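Side-chain contacts in pentafunctional AROM polypeptide (PDB 5SWV), which probably catalyses five steps of the shikimate pathway, among them the dehydroquinate dehydratase and shikimate dehydrogenase reactions: residues 99-104 against 110-115; 146-151 against 198-203; 210-215 against 237-242; 348-353 against 512-517; 376-381 against 459-464. All coordinates share one frame; numbering follows the deposited sequence.

Interaction 1. Residues 99-104 against 110-115; sequences ELMLSA and DFVDVE
Met-101 and Ala-104, one helical turn apart, flank a groove on the helix, and the forked side chain of Val-112 fits into it from the strand. The two prongs divide the work. CG1 takes the methionine, lying 3.8 Å from Met-101 CG, while CG2 turns to the small end of the groove, where it comes within 4.3 Å of Ala-104 CB. With Val-112 CG1 anti to the backbone N (chi1 171°), both methyls face the helix at once. The methionine in turn reaches along the strand beyond Val-112: its SD sits 3.7 Å from the backbone O of Asp-113 and 4.1 Å from Val-114 CG2, filling the dip between the two valines. A bend at chi3 (-80°) then carries CE off the strand. No hydrogen bond crosses the contact; it is apolar packing apart from the sulfur's approach to a backbone O. The helix runs nearly antiparallel to the strand, at 161° with the short axes 9.4 Å apart, as expected where a helix returns to start the next strand of a (βα)8 barrel. Helix 94-106 is the crossover joining strands 76-79 and 111-115 in a beta-alpha-beta unit, and Leu-126 of helix 120-128 touches both Met-101 and Val-114.

Interaction 2. Residues 146-151 against 198-203; sequences WSWARP and LILFNM
A buried indole N-H bonded to a side-chain amide sets this contact apart: Trp-148 NE1 donates to Asn-202 OD1 over 3.0 Å, with an N-H...O angle of 149°. The oxygen lies near the ring plane at the pyrrole edge and receives the hydrogen on a lone pair, although ring and amide planes are turned 44° apart. Asn-202 ND2 bonds to Asn-180 OD1, so both ends of the amide are engaged and its rotation is fixed. At the other end of the indole, Leu-200 CD1 approaches the benzo ring obliquely, 3.4 Å from Trp-148 CH2. Leu-200 brings this methyl over with its CG anti to the backbone N (chi1 178°), though its CB does not point straight at the loop. Trp-148 thus ties the loop after strand 134-140 to strand 198-203 of the (βα)8 barrel, which pairs in parallel with strand 167-173. Its ring also stacks with Trp-154 of helix 152-162 and touches Leu-183 on helix 177-193.

Interaction 3. Residues 210-215 against 237-242; sequences SRILNK and KQLNEA
The backbones come nearest at Ile-212 and Leu-239, whose CA atoms are 6.3 Å apart where the last turn of helix 208-213 passes helix 236-245. Ile-212 has the largest share of the contact. With CG1 beside the backbone N and anti to the carbonyl carbon (chi1 -72°), its longer branch reaches Ala-242, and CD1 meets Ala-242 CB at 3.4 Å. Leu-239, one turn before the alanine, slides past the isoleucine in the opposite direction: a single methyl, CD1, lies 3.9 Å from Ile-212 CA and 4.1 Å from Ile-212 CG1. The same methyl lies 4.2 Å from the backbone O of Arg-211, so the leucine leans partly on main chain at the end of the neighbouring helix. The side chains facing each other are apolar, and no hydrogen bond links the two segments. Just outside them, Arg-243 NE bonds to the backbone O of Ile-212, while Leu-234 and Ile-246 also touch the isoleucine. Helices 208-213 and 236-245 follow strands 198-203 and 218-220, the seventh and eighth of the parallel sheet; their lateral packing is that of the last two helices in the outer layer of a (βα)8 barrel, the fold of type I dehydroquinases.

Interaction 4. Residues 348-353 against 512-517; sequences RGDNTD and FHLWTG
Asp-350, which meets Leu-514 through OD2, has its other carboxylate oxygen held by two donors: OD1 accepts from Asn-351 N at 2.6 Å, on the anti side, and from Ser-324 OG. The grip on OD1 holds the carboxylate in place while OD2 rests against apolar methyls, 3.8 Å from Leu-514 CD1 and 4.0 Å from Leu-514 CD2, the two side chains crossing at about a right angle. Leu-514 CD1 also meets Thr-352 CG2, 3.6 Å away, and so touches both the threonine methyl and the acid. Thr-352 has OG1 between the backbone N and carbonyl carbon (chi1 57°), which turns CG2 to the leucine and lets the hydroxyl bond to Gln-507 O and Ser-511 OG on the same helix. Asn-351 has its CB turned away from the helix; its OD1 accepts from Asp-353 N over 3.1 Å, a capping bond at the turn leading into helix 353-364. Asp-353 forms a salt bridge with Lys-313. The Asn-Thr-Asp sequence resembles the motif known from shikimate dehydrogenases, and here it leaves strand 345-350 of the mixed sheet beside helix 500-516, consistent with the junction of the two lobes of that family's fold.

Interaction 5. Residues 376-381 against 459-464; sequences LVIGAG and SVIKAL
No ring, amide or carboxylate lies between Leu-376 and Ile-378 of the strand and Leu-464 and Ile-461 of the helix, and the four branched aliphatic chains meet methyl to methyl or methyl to methylene. Leu-376 CD2 comes to 4.2 Å from Leu-464 CD1, and Ile-378 CD1 comes to the same distance, 4.2 Å, from Ile-461 CG1. The pairs run in reverse order along the two segments, the earlier strand residue meeting the later helix residue. Both isoleucines place CG1 anti to the carbonyl carbon (chi1 -55° for Ile-378, -66° for Ile-461), so each sends its longer branch into the interface, and the two side chains slant across each other. Ile-461 does not aim its CB at the strand, yet the end of its side chain still closes the gap. Strand 374-378 is the first strand of the parallel six-stranded sheet of a Rossmann-type domain, in the order 3-2-1-4-5-6, and the Gly-Ala-Gly sequence that follows Ile-378 resembles the glycine-rich turn that in shikimate dehydrogenases binds the dinucleotide cofactor. Helix 455-466 covers one face of this strand. Val-377, pointing the other way, packs on helix 382-393, with Ala-387, Ile-388 and Leu-391 among its neighbours. Leu-376 and Ile-461 both also touch Leu-402 of strand 398-403.

From the N terminus, interactions 1, 2 and 3 come in series, all within the dehydroquinase barrel. Interaction 1 closes the shortest loop, a helix onto the next strand; interaction 2 spans 46 residues to bring a loop onto strand 198-203; interaction 3 joins the last two barrel helices. Interactions 2 and 3 touch, Ser-210 OG to Asn-202 N and Asn-214 OD1 to Leu-200 N, where helix 208-213 follows that strand. Interaction 4 closes the longest loop, 158 residues, bringing helix 500-516 back to strand 345-350. Interaction 5 is nested inside it, within the Rossmann-type domain, packing a helix on the sheet, its centre about 31 Å from that of interaction 4. No loops cross.

Interaction 1. Residues 99-104 against 110-115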
# COMPACT_ATOMS: atom_id res chain seq x y z
N GLU A 99 3.28 29.33 -8.67
CA GLU A 99 4.53 28.79 -9.17
C GLU A 99 4.80 27.42 -8.59
O GLU A 99 5.18 26.52 -9.33
CB GLU A 99 5.70 29.70 -8.83
CG GLU A 99 6.98 29.33 -9.57
CD GLU A 99 8.22 30.08 -9.07
OE1 GLU A 99 8.21 30.59 -7.92
OE2 GLU A 99 9.21 30.13 -9.85
N LEU A 100 4.60 27.25 -7.28
CA LEU A 100 4.86 25.96 -6.63
C LEU A 100 3.90 24.88 -7.10
O LEU A 100 4.31 23.75 -7.36
CB LEU A 100 4.85 26.07 -5.10
CG LEU A 100 6.14 26.59 -4.44
CD1 LEU A 100 5.89 27.14 -3.04
CD2 LEU A 100 7.22 25.51 -4.39
N MET A 101 2.62 25.23 -7.21
CA MET A 101 1.62 24.25 -7.60
C MET A 101 1.80 23.80 -9.06
O MET A 101 1.65 22.63 -9.37
CB MET A 101 0.20 24.78 -7.34
CG MET A 101 -0.14 24.87 -5.85
SD MET A 101 -1.80 25.49 -5.48
CE MET A 101 -1.60 27.26 -5.64
N LEU A 102 2.15 24.74 -9.93
CA LEU A 102 2.48 24.41 -11.32
C LEU A 102 3.62 23.43 -11.42
O LEU A 102 3.59 22.49 -12.23
CB LEU A 102 2.84 25.67 -12.09
CG LEU A 102 1.68 26.59 -12.45
CD1 LEU A 102 2.17 27.90 -13.05
CD2 LEU A 102 0.69 25.90 -13.38
N SER A 103 4.64 23.66 -10.61
CA SER A 103 5.80 22.76 -10.57
C SER A 103 5.42 21.33 -10.15
O SER A 103 5.91 20.34 -10.73
CB SER A 103 6.86 23.33 -9.64
OG SER A 103 7.74 22.33 -9.23
N ALA A 104 4.54 21.24 -9.16
CA ALA A 104 4.06 19.97 -8.65
C ALA A 104 3.34 19.14 -9.70
O ALA A 104 3.44 17.90 -9.71
CB ALA A 104 3.15 20.19 -7.46
N ASP A 110 -0.16 13.38 -7.79
CA ASP A 110 -1.47 12.79 -8.09
C ASP A 110 -2.59 13.79 -7.87
O ASP A 110 -3.50 13.88 -8.70
CB ASP A 110 -1.70 11.55 -7.26
CG ASP A 110 -0.62 10.52 -7.46
OD1 ASP A 110 0.50 10.72 -6.92
OD2 ASP A 110 -0.88 9.52 -8.17
N PHE A 111 -2.50 14.53 -6.77
CA PHE A 111 -3.44 15.61 -6.46
C PHE A 111 -2.72 16.90 -6.06
O PHE A 111 -1.59 16.86 -5.57
CB PHE A 111 -4.34 15.24 -5.27
CG PHE A 111 -5.05 13.94 -5.42
CD1 PHE A 111 -4.46 12.76 -4.99
CD2 PHE A 111 -6.34 13.90 -5.91
CE1 PHE A 111 -5.14 11.55 -5.08
CE2 PHE A 111 -7.03 12.69 -6.01
CZ PHE A 111 -6.42 11.52 -5.60
N VAL A 112 -3.39 18.03 -6.24
CA VAL A 112 -2.97 19.31 -5.69
C VAL A 112 -4.18 19.94 -5.00
O VAL A 112 -5.28 19.98 -5.57
CB VAL A 112 -2.45 20.27 -6.80
CG1 VAL A 112 -2.22 21.68 -6.26
CG2 VAL A 112 -1.15 19.74 -7.39
N ASP A 113 -3.98 20.41 -3.77
CA ASP A 113 -5.00 21.17 -3.06
C ASP A 113 -4.89 22.61 -3.48
O ASP A 113 -3.84 23.25 -3.29
CB ASP A 113 -4.82 21.06 -1.54
CG ASP A 113 -6.02 21.60 -0.76
OD1 ASP A 113 -6.30 22.83 -0.81
OD2 ASP A 113 -6.68 20.80 -0.06
N VAL A 114 -5.98 23.12 -4.04
CA VAL A 114 -6.04 24.50 -4.48
C VAL A 114 -7.12 25.20 -3.66
O VAL A 114 -8.29 24.93 -3.82
CB VAL A 114 -6.37 24.57 -5.98
CG1 VAL A 114 -6.46 26.01 -6.45
CG2 VAL A 114 -5.32 23.81 -6.78
N GLU A 115 -6.70 26.12 -2.80
CA GLU A 115 -7.62 26.88 -1.96
C GLU A 115 -8.49 27.82 -2.77
O GLU A 115 -8.02 28.53 -3.67
CB GLU A 115 -6.87 27.72 -0.93
CG GLU A 115 -6.17 26.89 0.13
CD GLU A 115 -5.52 27.74 1.19
OE1 GLU A 115 -5.59 28.99 1.09
OE2 GLU A 115 -4.93 27.18 2.14

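Interaction 2. Residues 146-151 against 198-203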
# COMPACT_ATOMS: atom_id res chain seq x y z
N TRP A 146 -20.47 29.57 9.40
CA TRP A 146 -21.17 29.19 8.17
C TRP A 146 -22.00 27.97 8.49
O TRP A 146 -21.46 26.87 8.63
CB TRP A 146 -20.20 28.94 7.00
CG TRP A 146 -19.56 30.22 6.44
CD1 TRP A 146 -19.66 31.49 6.95
CD2 TRP A 146 -18.68 30.33 5.31
NE1 TRP A 146 -18.93 32.37 6.20
CE2 TRP A 146 -18.31 31.69 5.19
CE3 TRP A 146 -18.17 29.41 4.38
CZ2 TRP A 146 -17.47 32.15 4.17
CZ3 TRP A 146 -17.32 29.88 3.37
CH2 TRP A 146 -16.99 31.24 3.27
N SER A 147 -23.30 28.18 8.63
CA SER A 147 -24.25 27.09 8.88
C SER A 147 -24.27 26.10 7.72
O SER A 147 -24.12 26.50 6.57
CB SER A 147 -25.67 27.66 9.09
OG SER A 147 -26.69 26.67 8.99
N TRP A 148 -24.44 24.81 8.05
CA TRP A 148 -24.68 23.75 7.05
C TRP A 148 -26.17 23.58 6.73
O TRP A 148 -26.52 23.08 5.66
CB TRP A 148 -24.16 22.41 7.54
CG TRP A 148 -22.71 22.36 7.78
CD1 TRP A 148 -22.09 22.25 8.99
CD2 TRP A 148 -21.68 22.37 6.81
NE1 TRP A 148 -20.73 22.20 8.83
CE2 TRP A 148 -20.45 22.28 7.49
CE3 TRP A 148 -21.66 22.46 5.41
CZ2 TRP A 148 -19.23 22.26 6.84
CZ3 TRP A 148 -20.44 22.45 4.76
CH2 TRP A 148 -19.23 22.34 5.48
N ALA A 149 -27.04 23.95 7.68
CA ALA A 149 -28.49 23.95 7.48
C ALA A 149 -28.95 25.09 6.58
O ALA A 149 -29.90 24.92 5.84
CB ALA A 149 -29.22 24.02 8.81
N ARG A 150 -28.29 26.25 6.67
CA ARG A 150 -28.54 27.42 5.79
C ARG A 150 -27.24 27.82 5.11
O ARG A 150 -26.61 28.79 5.52
CB ARG A 150 -29.04 28.62 6.61
CG ARG A 150 -30.43 28.47 7.22
CD ARG A 150 -30.75 29.58 8.24
NE ARG A 150 -29.71 29.77 9.27
CZ ARG A 150 -29.44 28.93 10.28
NH1 ARG A 150 -30.11 27.78 10.44
NH2 ARG A 150 -28.47 29.22 11.14
N PRO A 151 -26.82 27.09 4.07
CA PRO A 151 -25.45 27.19 3.61
C PRO A 151 -25.26 28.12 2.41
O PRO A 151 -24.78 27.69 1.38
CB PRO A 151 -25.15 25.74 3.23
CG PRO A 151 -26.45 25.25 2.66
CD PRO A 151 -27.55 26.06 3.29
N LEU A 198 -16.74 14.34 -2.72
CA LEU A 198 -16.73 15.34 -1.66
C LEU A 198 -16.06 14.88 -0.36
O LEU A 198 -16.46 13.88 0.22
CB LEU A 198 -18.18 15.75 -1.37
CG LEU A 198 -18.41 16.87 -0.34
CD1 LEU A 198 -18.09 18.24 -0.91
CD2 LEU A 198 -19.84 16.83 0.16
N ILE A 199 -15.05 15.62 0.09
CA ILE A 199 -14.50 15.51 1.44
C ILE A 199 -15.19 16.58 2.29
O ILE A 199 -15.18 17.75 1.94
CB ILE A 199 -12.98 15.76 1.49
CG1 ILE A 199 -12.24 14.91 0.45
CG2 ILE A 199 -12.42 15.45 2.87
CD1 ILE A 199 -10.77 15.25 0.33
N LEU A 200 -15.77 16.18 3.41
CA LEU A 200 -16.64 17.05 4.19
C LEU A 200 -16.65 16.68 5.66
O LEU A 200 -17.02 15.57 6.01
CB LEU A 200 -18.04 16.97 3.61
CG LEU A 200 -19.16 17.76 4.28
CD1 LEU A 200 -18.91 19.25 4.12
CD2 LEU A 200 -20.52 17.36 3.70
N PHE A 201 -16.25 17.61 6.51
CA PHE A 201 -16.22 17.42 7.96
C PHE A 201 -16.04 18.74 8.68
O PHE A 201 -15.87 19.77 8.06
CB PHE A 201 -15.11 16.45 8.37
CG PHE A 201 -13.74 16.90 8.00
CD1 PHE A 201 -13.23 16.65 6.72
CD2 PHE A 201 -12.91 17.52 8.93
CE1 PHE A 201 -11.94 17.05 6.38
CE2 PHE A 201 -11.61 17.91 8.59
CZ PHE A 201 -11.14 17.68 7.31
N ASN A 202 -16.11 18.68 10.01
CA ASN A 202 -15.84 19.81 10.87
C ASN A 202 -14.59 19.51 11.66
O ASN A 202 -14.47 18.43 12.26
CB ASN A 202 -16.98 20.05 11.84
CG ASN A 202 -18.28 20.41 11.14
OD1 ASN A 202 -18.31 21.29 10.28
ND2 ASN A 202 -19.36 19.75 11.52
N MET A 203 -13.66 20.46 11.65
CA MET A 203 -12.53 20.41 12.56
C MET A 203 -12.97 20.91 13.94
O MET A 203 -14.12 21.34 14.12
CB MET A 203 -11.34 21.18 12.00
CG MET A 203 -11.48 22.69 11.84
SD MET A 203 -10.07 23.51 11.04
CE MET A 203 -9.60 22.37 9.75

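Interaction 3. Residues 210-215 against 237-242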
# COMPACT_ATOMS: atom_id res chain seq x y z
N SER A 210 -17.92 14.15 12.84
CA SER A 210 -18.04 14.35 11.41
C SER A 210 -16.85 13.74 10.65
O SER A 210 -17.02 13.26 9.55
CB SER A 210 -18.18 15.83 11.05
OG SER A 210 -16.98 16.56 11.29
N ARG A 211 -15.66 13.77 11.24
CA ARG A 211 -14.47 13.11 10.66
C ARG A 211 -14.68 11.60 10.55
O ARG A 211 -14.38 10.99 9.52
CB ARG A 211 -13.21 13.33 11.51
CG ARG A 211 -12.68 14.75 11.57
CD ARG A 211 -11.54 14.81 12.57
NE ARG A 211 -10.90 16.11 12.71
CZ ARG A 211 -10.01 16.63 11.86
NH1 ARG A 211 -9.66 16.00 10.74
NH2 ARG A 211 -9.49 17.82 12.13
N ILE A 212 -15.22 11.04 11.63
CA ILE A 212 -15.51 9.62 11.72
C ILE A 212 -16.51 9.18 10.65
O ILE A 212 -16.32 8.13 10.04
CB ILE A 212 -15.98 9.29 13.16
CG1 ILE A 212 -14.79 9.37 14.12
CG2 ILE A 212 -16.67 7.94 13.24
CD1 ILE A 212 -15.18 9.66 15.55
N LEU A 213 -17.54 9.99 10.42
CA LEU A 213 -18.57 9.72 9.39
C LEU A 213 -18.17 10.05 7.94
O LEU A 213 -18.81 9.55 7.00
CB LEU A 213 -19.86 10.49 9.72
CG LEU A 213 -20.54 10.16 11.05
CD1 LEU A 213 -21.79 11.02 11.24
CD2 LEU A 213 -20.86 8.68 11.16
N ASN A 214 -17.17 10.90 7.76
CA ASN A 214 -16.66 11.20 6.42
C ASN A 214 -15.87 10.01 5.84
O ASN A 214 -14.75 9.75 6.24
CB ASN A 214 -15.80 12.44 6.45
CG ASN A 214 -15.24 12.78 5.09
OD1 ASN A 214 -15.95 13.26 4.23
ND2 ASN A 214 -13.96 12.52 4.89
N LYS A 215 -16.47 9.30 4.89
CA LYS A 215 -15.87 8.04 4.41
C LYS A 215 -14.79 8.27 3.39
O LYS A 215 -13.79 7.59 3.41
CB LYS A 215 -16.95 7.10 3.88
CG LYS A 215 -17.86 6.65 5.02
CD LYS A 215 -18.96 5.69 4.61
CE LYS A 215 -19.86 6.30 3.54
NZ LYS A 215 -21.25 5.81 3.67
N LYS A 237 -5.65 4.37 13.98
CA LYS A 237 -6.11 3.51 15.06
C LYS A 237 -7.36 4.05 15.74
O LYS A 237 -8.35 3.34 15.93
CB LYS A 237 -5.01 3.34 16.09
CG LYS A 237 -5.33 2.25 17.08
CD LYS A 237 -4.28 2.18 18.16
CE LYS A 237 -4.46 0.92 18.98
NZ LYS A 237 -4.06 1.16 20.39
N GLN A 238 -7.30 5.32 16.09
CA GLN A 238 -8.41 6.00 16.74
C GLN A 238 -9.62 6.02 15.84
O GLN A 238 -10.75 5.81 16.30
CB GLN A 238 -8.03 7.43 17.08
CG GLN A 238 -6.99 7.57 18.19
CD GLN A 238 -6.65 9.03 18.47
OE1 GLN A 238 -6.21 9.79 17.60
NE2 GLN A 238 -6.89 9.44 19.72
N LEU A 239 -9.38 6.28 14.56
CA LEU A 239 -10.46 6.40 13.59
C LEU A 239 -11.24 5.11 13.47
O LEU A 239 -12.46 5.14 13.43
CB LEU A 239 -9.94 6.81 12.22
CG LEU A 239 -10.99 7.03 11.12
CD1 LEU A 239 -11.93 8.18 11.44
CD2 LEU A 239 -10.32 7.28 9.77
N ASN A 240 -10.53 3.99 13.41
CA ASN A 240 -11.19 2.68 13.37
C ASN A 240 -11.88 2.36 14.69
O ASN A 240 -13.05 1.96 14.72
CB ASN A 240 -10.18 1.58 13.04
CG ASN A 240 -9.66 1.65 11.61
OD1 ASN A 240 -10.40 2.01 10.69
ND2 ASN A 240 -8.39 1.29 11.42
N GLU A 241 -11.17 2.55 15.79
CA GLU A 241 -11.76 2.38 17.10
C GLU A 241 -13.09 3.11 17.25
O GLU A 241 -14.06 2.56 17.77
CB GLU A 241 -10.80 2.83 18.16
CG GLU A 241 -9.72 1.81 18.43
CD GLU A 241 -8.68 2.31 19.42
OE1 GLU A 241 -8.55 3.55 19.61
OE2 GLU A 241 -7.97 1.44 20.01
N ALA A 242 -13.14 4.35 16.78
CA ALA A 242 -14.35 5.15 16.85
C ALA A 242 -15.44 4.57 15.96
O ALA A 242 -16.59 4.38 16.40
CB ALA A 242 -14.05 6.58 16.45

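Interaction 4. Residues 348-353 against 512-517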
# COMPACT_ATOMS: atom_id res chain seq x y z
N ARG A 348 -14.53 -14.29 -3.83
CA ARG A 348 -13.42 -14.03 -4.72
C ARG A 348 -12.18 -14.73 -4.17
O ARG A 348 -11.81 -14.50 -3.03
CB ARG A 348 -13.19 -12.52 -4.80
CG ARG A 348 -12.13 -12.09 -5.79
CD ARG A 348 -11.86 -10.60 -5.66
NE ARG A 348 -10.75 -10.17 -6.51
CZ ARG A 348 -10.82 -10.01 -7.83
NH1 ARG A 348 -11.95 -10.25 -8.49
NH2 ARG A 348 -9.74 -9.61 -8.50
N GLY A 349 -11.57 -15.59 -4.97
CA GLY A 349 -10.30 -16.20 -4.61
C GLY A 349 -9.16 -15.35 -5.15
O GLY A 349 -9.18 -14.96 -6.31
N ASP A 350 -8.19 -15.03 -4.30
CA ASP A 350 -6.95 -14.42 -4.73
C ASP A 350 -5.81 -15.28 -4.21
O ASP A 350 -6.02 -16.25 -3.48
CB ASP A 350 -6.85 -12.97 -4.23
CG ASP A 350 -5.93 -12.07 -5.10
OD1 ASP A 350 -5.00 -12.58 -5.77
OD2 ASP A 350 -6.14 -10.84 -5.13
N ASN A 351 -4.60 -14.91 -4.61
CA ASN A 351 -3.40 -15.63 -4.29
C ASN A 351 -2.31 -14.61 -4.00
O ASN A 351 -1.84 -13.94 -4.92
CB ASN A 351 -3.02 -16.48 -5.50
CG ASN A 351 -1.98 -17.51 -5.17
OD1 ASN A 351 -0.92 -17.21 -4.63
ND2 ASN A 351 -2.28 -18.75 -5.50
N THR A 352 -1.94 -14.49 -2.74
CA THR A 352 -0.88 -13.57 -2.33
C THR A 352 0.48 -14.23 -2.16
O THR A 352 1.43 -13.56 -1.76
CB THR A 352 -1.21 -12.91 -0.99
OG1 THR A 352 -1.43 -13.93 -0.02
CG2 THR A 352 -2.43 -12.04 -1.10
N ASP A 353 0.62 -15.52 -2.48
CA ASP A 353 1.93 -16.18 -2.33
C ASP A 353 3.05 -15.41 -3.03
O ASP A 353 4.09 -15.14 -2.43
CB ASP A 353 1.87 -17.65 -2.80
CG ASP A 353 1.08 -18.57 -1.83
OD1 ASP A 353 0.94 -18.24 -0.61
OD2 ASP A 353 0.59 -19.63 -2.28
N PHE A 512 -4.38 -9.38 4.42
CA PHE A 512 -4.99 -8.42 5.35
C PHE A 512 -5.42 -7.12 4.66
O PHE A 512 -6.51 -6.60 4.93
CB PHE A 512 -4.03 -8.11 6.51
CG PHE A 512 -4.53 -7.06 7.46
CD1 PHE A 512 -5.34 -7.42 8.54
CD2 PHE A 512 -4.19 -5.72 7.29
CE1 PHE A 512 -5.81 -6.45 9.43
CE2 PHE A 512 -4.65 -4.75 8.18
CZ PHE A 512 -5.46 -5.12 9.25
N HIS A 513 -4.56 -6.61 3.77
CA HIS A 513 -4.87 -5.41 2.99
C HIS A 513 -6.05 -5.68 2.05
O HIS A 513 -6.99 -4.89 1.98
CB HIS A 513 -3.61 -4.91 2.25
CG HIS A 513 -3.83 -3.71 1.38
ND1 HIS A 513 -3.41 -3.66 0.07
CD2 HIS A 513 -4.39 -2.50 1.64
CE1 HIS A 513 -3.71 -2.49 -0.45
NE2 HIS A 513 -4.31 -1.77 0.48
N LEU A 514 -6.04 -6.82 1.37
CA LEU A 514 -7.16 -7.14 0.47
C LEU A 514 -8.48 -7.25 1.24
O LEU A 514 -9.52 -6.93 0.69
CB LEU A 514 -6.90 -8.43 -0.33
CG LEU A 514 -5.77 -8.35 -1.34
CD1 LEU A 514 -5.21 -9.75 -1.58
CD2 LEU A 514 -6.20 -7.68 -2.64
N TRP A 515 -8.44 -7.68 2.49
CA TRP A 515 -9.66 -7.79 3.30
C TRP A 515 -10.14 -6.49 3.93
O TRP A 515 -11.31 -6.18 3.81
CB TRP A 515 -9.48 -8.81 4.41
CG TRP A 515 -9.49 -10.21 3.92
CD1 TRP A 515 -10.31 -10.75 2.95
CD2 TRP A 515 -8.69 -11.28 4.41
NE1 TRP A 515 -10.04 -12.08 2.80
CE2 TRP A 515 -9.06 -12.44 3.69
CE3 TRP A 515 -7.69 -11.37 5.38
CZ2 TRP A 515 -8.47 -13.67 3.93
CZ3 TRP A 515 -7.10 -12.60 5.61
CH2 TRP A 515 -7.49 -13.73 4.89
N THR A 516 -9.26 -5.76 4.60
CA THR A 516 -9.64 -4.59 5.42
C THR A 516 -9.51 -3.26 4.69
O THR A 516 -9.95 -2.23 5.19
CB THR A 516 -8.76 -4.50 6.69
OG1 THR A 516 -7.41 -4.16 6.33
CG2 THR A 516 -8.77 -5.81 7.43
N GLY A 517 -8.89 -3.27 3.51
CA GLY A 517 -8.60 -2.03 2.79
C GLY A 517 -7.40 -1.24 3.32
O GLY A 517 -7.15 -0.14 2.83

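Interaction 5. Residues 376-381 against 459-464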
# COMPACT_ATOMS: atom_id res chain seq x y z
N LEU A 376 18.16 -14.30 -10.86
CA LEU A 376 18.29 -15.74 -10.83
C LEU A 376 17.23 -16.33 -9.93
O LEU A 376 17.06 -15.89 -8.79
CB LEU A 376 19.66 -16.15 -10.30
CG LEU A 376 19.84 -17.65 -10.02
CD1 LEU A 376 19.90 -18.40 -11.33
CD2 LEU A 376 21.08 -17.89 -9.17
N VAL A 377 16.54 -17.35 -10.43
CA VAL A 377 15.60 -18.14 -9.66
C VAL A 377 16.16 -19.55 -9.64
O VAL A 377 16.59 -20.07 -10.68
CB VAL A 377 14.21 -18.12 -10.32
CG1 VAL A 377 13.24 -19.07 -9.61
CG2 VAL A 377 13.65 -16.70 -10.39
N ILE A 378 16.15 -20.17 -8.46
CA ILE A 378 16.63 -21.54 -8.29
C ILE A 378 15.49 -22.41 -7.81
O ILE A 378 14.86 -22.10 -6.80
CB ILE A 378 17.74 -21.59 -7.23
CG1 ILE A 378 18.87 -20.62 -7.60
CG2 ILE A 378 18.27 -23.01 -7.12
CD1 ILE A 378 19.80 -20.30 -6.46
N GLY A 379 15.23 -23.49 -8.54
CA GLY A 379 14.08 -24.37 -8.28
C GLY A 379 13.04 -24.35 -9.39
O GLY A 379 13.04 -23.47 -10.27
N ALA A 380 12.14 -25.34 -9.33
CA ALA A 380 11.16 -25.57 -10.37
C ALA A 380 9.76 -25.97 -9.88
O ALA A 380 8.93 -26.46 -10.67
CB ALA A 380 11.70 -26.64 -11.31
N GLY A 381 9.48 -25.74 -8.60
CA GLY A 381 8.16 -26.02 -8.06
C GLY A 381 7.22 -24.86 -8.28
O GLY A 381 7.48 -23.93 -9.07
N SER A 459 28.46 -25.32 -7.01
CA SER A 459 29.55 -24.70 -7.76
C SER A 459 29.12 -23.52 -8.61
O SER A 459 29.79 -22.49 -8.64
CB SER A 459 30.18 -25.76 -8.66
OG SER A 459 30.97 -25.18 -9.68
N VAL A 460 28.00 -23.68 -9.31
CA VAL A 460 27.44 -22.64 -10.20
C VAL A 460 26.86 -21.48 -9.39
O VAL A 460 27.04 -20.31 -9.74
CB VAL A 460 26.31 -23.21 -11.10
CG1 VAL A 460 25.80 -22.15 -12.07
CG2 VAL A 460 26.78 -24.44 -11.86
N ILE A 461 26.14 -21.83 -8.32
CA ILE A 461 25.54 -20.85 -7.43
C ILE A 461 26.63 -19.99 -6.80
O ILE A 461 26.55 -18.76 -6.85
CB ILE A 461 24.68 -21.54 -6.34
CG1 ILE A 461 23.47 -22.24 -6.97
CG2 ILE A 461 24.20 -20.52 -5.29
CD1 ILE A 461 22.79 -23.24 -6.06
N LYS A 462 27.63 -20.64 -6.22
CA LYS A 462 28.83 -19.96 -5.70
C LYS A 462 29.42 -18.97 -6.70
O LYS A 462 29.70 -17.83 -6.35
CB LYS A 462 29.90 -20.98 -5.34
CG LYS A 462 29.71 -21.63 -3.98
CD LYS A 462 30.75 -22.73 -3.77
CE LYS A 462 31.04 -22.99 -2.30
NZ LYS A 462 29.82 -23.45 -1.58
N ALA A 463 29.60 -19.42 -7.94
CA ALA A 463 30.21 -18.60 -8.98
C ALA A 463 29.39 -17.36 -9.34
O ALA A 463 29.93 -16.26 -9.41
CB ALA A 463 30.46 -19.43 -10.23
N LEU A 464 28.09 -17.55 -9.58
CA LEU A 464 27.16 -16.46 -9.95
C LEU A 464 26.99 -15.42 -8.86
O LEU A 464 26.98 -14.22 -9.15
CB LEU A 464 25.78 -17.03 -10.29
CG LEU A 464 25.71 -17.87 -11.58
CD1 LEU A 464 24.47 -18.78 -11.57
CD2 LEU A 464 25.73 -16.97 -12.81